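Local structure of putative chorismate mutase (2GBB) at residues L14-M17 with K18-A21; Q65-A68 with A69-I72. The protein catalyses the Claisen rearrangement of chorismate to prephenate as a secreted, all-helical chorismate mutase. All blocks are in the same frame, centred on the assembly; numbering follows the deposited sequence.

Interaction 1 of 2, residues L14-M17 with K18-A21. With SO4 (sulfate ion), chain F.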
loop_
_atom_site.group_PDB
_atom_site.type_symbol
_atom_site.label_atom_id
_atom_site.label_comp_id
_atom_site.label_asym_id
_atom_site.label_seq_id
_atom_site.Cartn_x
_atom_site.Cartn_y
_atom_site.Cartn_z
ATOM N N LEU A 14 14.142 3.401 8.558
ATOM C CA LEU A 14 13.198 3.070 7.482
ATOM C C LEU A 14 13.596 1.782 6.703
ATOM O O LEU A 14 12.765 1.142 6.090
ATOM C CB LEU A 14 13.032 4.295 6.542
ATOM C CG LEU A 14 12.260 5.531 7.040
ATOM C CD1 LEU A 14 12.402 6.716 6.057
ATOM C CD2 LEU A 14 10.771 5.225 7.210
ATOM N N SER A 15 14.859 1.355 6.788
ATOM C CA SER A 15 15.282 0.075 6.152
ATOM C C SER A 15 14.636 -1.188 6.788
ATOM O O SER A 15 14.680 -2.229 6.206
ATOM C CB SER A 15 16.810 -0.083 6.182
ATOM O OG SER A 15 17.231 -0.201 7.531
ATOM N N TYR A 16 14.090 -1.087 7.989
ATOM C CA TYR A 16 13.395 -2.184 8.666
ATOM C C TYR A 16 11.931 -2.361 8.281
ATOM O O TYR A 16 11.290 -3.284 8.721
ATOM C CB TYR A 16 13.478 -1.997 10.194
ATOM C CG TYR A 16 14.875 -2.275 10.657
ATOM C CD1 TYR A 16 15.368 -3.585 10.639
ATOM C CD2 TYR A 16 15.739 -1.241 11.035
ATOM C CE1 TYR A 16 16.700 -3.875 10.986
ATOM C CE2 TYR A 16 17.081 -1.531 11.420
ATOM C CZ TYR A 16 17.540 -2.844 11.374
ATOM O OH TYR A 16 18.864 -3.157 11.715
HETATM N N MSE A 17 11.389 -1.464 7.486
HETATM C CA MSE A 17 9.941 -1.430 7.309
HETATM C C MSE A 17 9.434 -2.472 6.319
HETATM O O MSE A 17 8.261 -2.884 6.362
HETATM C CB MSE A 17 9.513 -0.028 6.913
HETATM C CG MSE A 17 9.818 0.991 8.015
HETATM SE SE MSE A 17 9.062 0.456 9.730
HETATM C CE MSE A 17 9.925 1.801 10.726
ATOM N N LYS A 18 10.336 -2.929 5.453
ATOM C CA LYS A 18 10.029 -4.085 4.617
ATOM C C LYS A 18 9.753 -5.288 5.514
ATOM O O LYS A 18 8.780 -5.985 5.276
ATOM C CB LYS A 18 11.111 -4.387 3.567
ATOM C CG LYS A 18 10.702 -5.558 2.619
ATOM C CD LYS A 18 11.892 -6.069 1.834
ATOM C CE LYS A 18 11.500 -7.120 0.770
ATOM N NZ LYS A 18 12.723 -7.325 -0.109
ATOM N N ASP A 19 10.560 -5.509 6.557
ATOM C CA ASP A 19 10.264 -6.622 7.479
ATOM C C ASP A 19 8.937 -6.471 8.195
ATOM O O ASP A 19 8.261 -7.489 8.421
ATOM C CB ASP A 19 11.323 -6.755 8.553
ATOM C CG ASP A 19 12.620 -7.353 8.001
ATOM O OD1 ASP A 19 12.632 -8.537 7.669
ATOM O OD2 ASP A 19 13.587 -6.616 7.854
ATOM N N VAL A 20 8.595 -5.234 8.586
ATOM C CA VAL A 20 7.324 -4.998 9.299
ATOM C C VAL A 20 6.176 -5.287 8.350
ATOM O O VAL A 20 5.244 -5.973 8.709
ATOM C CB VAL A 20 7.230 -3.553 9.885
ATOM C CG1 VAL A 20 5.872 -3.330 10.609
ATOM C CG2 VAL A 20 8.423 -3.237 10.861
ATOM N N ALA A 21 6.290 -4.816 7.095
ATOM C CA ALA A 21 5.302 -5.061 6.044
ATOM C C ALA A 21 5.133 -6.553 5.828
ATOM O O ALA A 21 3.997 -7.031 5.655
ATOM C CB ALA A 21 5.750 -4.398 4.712
HETATM S S SO4 F . 13.883 -4.671 -2.132
HETATM O O1 SO4 F . 12.546 -4.618 -1.575
HETATM O O2 SO4 F . 14.729 -5.430 -1.222
HETATM O O3 SO4 F . 13.836 -5.325 -3.440
HETATM O O4 SO4 F . 14.418 -3.327 -2.313
HETATM O O HOH W 1 12.344 -0.770 4.234
HETATM O O HOH W 2 13.459 -4.667 6.185
#

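Interaction 2 of 2, residues Q65-A68 with A69-I72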
loop_
_atom_site.group_PDB
_atom_site.type_symbol
_atom_site.label_atom_id
_atom_site.label_comp_id
_atom_site.label_asym_id
_atom_site.label_seq_id
_atom_site.Cartn_x
_atom_site.Cartn_y
_atom_site.Cartn_z
ATOM N N GLN A 65 7.744 10.314 10.446
ATOM C CA GLN A 65 8.482 9.077 10.271
ATOM C C GLN A 65 7.518 7.879 10.139
ATOM O O GLN A 65 7.780 6.956 9.363
ATOM C CB GLN A 65 9.439 8.833 11.449
ATOM C CG GLN A 65 10.663 9.722 11.365
ATOM C CD GLN A 65 11.655 9.377 12.413
ATOM O OE1 GLN A 65 12.651 8.710 12.137
ATOM N NE2 GLN A 65 11.390 9.811 13.648
ATOM N N ILE A 66 6.464 7.876 10.935
ATOM C CA ILE A 66 5.456 6.809 10.908
ATOM C C ILE A 66 4.711 6.795 9.579
ATOM O O ILE A 66 4.515 5.731 9.030
ATOM C CB ILE A 66 4.485 6.940 12.104
ATOM C CG1 ILE A 66 5.145 6.398 13.398
ATOM C CG2 ILE A 66 3.074 6.339 11.819
ATOM C CD1 ILE A 66 4.576 7.046 14.638
ATOM N N ASN A 67 4.292 7.956 9.063
ATOM C CA ASN A 67 3.781 8.065 7.683
ATOM C C ASN A 67 4.690 7.494 6.592
ATOM O O ASN A 67 4.226 6.748 5.711
ATOM C CB ASN A 67 3.369 9.517 7.367
ATOM C CG ASN A 67 2.108 9.903 8.124
ATOM O OD1 ASN A 67 1.440 9.023 8.656
ATOM N ND2 ASN A 67 1.806 11.184 8.214
ATOM N N ALA A 68 5.964 7.847 6.620
ATOM C CA ALA A 68 6.892 7.293 5.663
ATOM C C ALA A 68 6.983 5.780 5.764
ATOM O O ALA A 68 7.023 5.099 4.765
ATOM C CB ALA A 68 8.316 7.911 5.817
ATOM N N ALA A 69 7.062 5.264 6.982
ATOM C CA ALA A 69 7.081 3.873 7.244
ATOM C C ALA A 69 5.798 3.179 6.726
ATOM O O ALA A 69 5.894 2.179 6.027
ATOM C CB ALA A 69 7.234 3.671 8.742
ATOM N N LYS A 70 4.614 3.703 7.059
ATOM C CA LYS A 70 3.380 3.156 6.488
ATOM C C LYS A 70 3.369 3.218 4.962
ATOM O O LYS A 70 2.966 2.241 4.289
ATOM C CB LYS A 70 2.140 3.818 7.092
ATOM C CG LYS A 70 1.987 3.550 8.610
ATOM C CD LYS A 70 0.558 3.979 9.082
ATOM C CE LYS A 70 0.281 5.434 8.875
ATOM N NZ LYS A 70 -0.816 5.797 9.766
ATOM N N ALA A 71 3.829 4.343 4.404
ATOM C CA ALA A 71 3.860 4.480 2.948
ATOM C C ALA A 71 4.665 3.299 2.341
ATOM O O ALA A 71 4.237 2.627 1.402
ATOM C CB ALA A 71 4.436 5.868 2.546
ATOM N N ILE A 72 5.818 3.017 2.919
ATOM C CA ILE A 72 6.679 1.934 2.461
ATOM C C ILE A 72 5.978 0.584 2.539
ATOM O O ILE A 72 6.008 -0.230 1.574
ATOM C CB ILE A 72 7.949 1.899 3.312
ATOM C CG1 ILE A 72 8.864 3.083 2.938
ATOM C CG2 ILE A 72 8.624 0.533 3.170
ATOM C CD1 ILE A 72 10.115 3.206 3.814
#

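Interaction 1 of 2, residues L14-M17 with K18-A21
A type I beta turn, Leu14 to Met17, joins helix 7-14 to helix 17-26 beside the probable substrate pocket of this all-helical chorismate mutase; Met17 ends the turn and begins the new helix, and with Tyr16 it contacts the residues that follow. Ala21 N gives a firm bond to Met17 O (2.9 Å, N-H...O 164°), while the bond from Val20 N to Tyr16 O is weak at 3.3 Å. Two waters stitch the turn to the helix start: one donates to Leu14 O and accepts from Lys18 N, the other donates to Ser15 O and to Asp19 OD2 and accepts from Asp19 N. The other carboxylate oxygen, Asp19 OD1, takes the backbone N-H of Lys91. Met17 and Val20 run side by side; the bend at chi2 of the selenomethionine (-54°) helps bring its SE to 3.9 Å from Val20 CG2. Val20 also packs on Gln73, probably a substrate-binding residue. Lys18 reaches outward with CG anti to the backbone N (chi1 -176°). Its ammonium pairs with Glu85 and Trp88 (cation-pi), and Lys18 NZ also grips a sulfate ion, probably from the crystallisation liquor, by O2 at 3.0 Å and O1 at 3.1 Å.

Interaction 2 of 2, residues Q65-A68 with A69-I72
The middle of the long helix 55-82 carries a run of probable substrate-binding residues, Ala69 to Ile72, each tied by its N-H to the residue four places earlier in Gln65 to Ala68. The four bonds are regular alpha-helical ones: Lys70 N to Ile66 O is 2.8 Å and nearly straight (173°), and Ala71 N to Asn67 O is also 2.8 Å. Ala69 N to Gln65 O and Ile72 N to Ala68 O close the set.

Lys70 dominates the side-chain contact. Its CG sits beside the backbone N (chi1 -64°), which lets it pass 3.4 Å from Ile66 O, and the chain then bends at chi3. Lys70 runs alongside Asn67, both pointing the same way, with Lys70 CE 3.8 Å from Asn67 OD1. It slants across Ile66, whose CG2 branch comes within 4.2 Å of Lys70 CE. The ammonium itself makes salt bridges with Glu37 and Glu32. Ile66 is packed on helix 34-50, and Leu81 of the second subunit lies against Asn67, Lys70 and Ala71.

The neighbouring alanines meet different surroundings. Ala68 rests on Leu14 and Ile146, whereas the side chain of Ala69 is about 3 Å from a bound citrate, probably from the crystallisation liquor. Further along, Ile72 CG1 lies 3.3 Å from Ala68 O, one turn earlier in the helix.

Lys70 thus runs its methylenes along its own helix, while the carboxylates of Glu37 and Glu32 hold its charged end in place at the probable substrate site.

Interaction 1 comes first along the chain, at the junction of helices 7-14 and 17-26; interaction 2 follows in the middle of helix 55-82, and both belong to the type II chorismate mutase fold. Their centres are 10 Å apart, yet they touch directly. Leu14 CD2 packs on Ala68 CB and Ala69 N, while Met17 sets CG against Ala69 CB and CB against Ile72 CG2. The turn between the two early helices is thereby seated on the side of the long helix formed by Ala68, Ala69 and Ile72. Val20 and Ala69 each lie close to bound citrate, so the two contacts probably contribute neighbouring parts of one substrate pocket's wall.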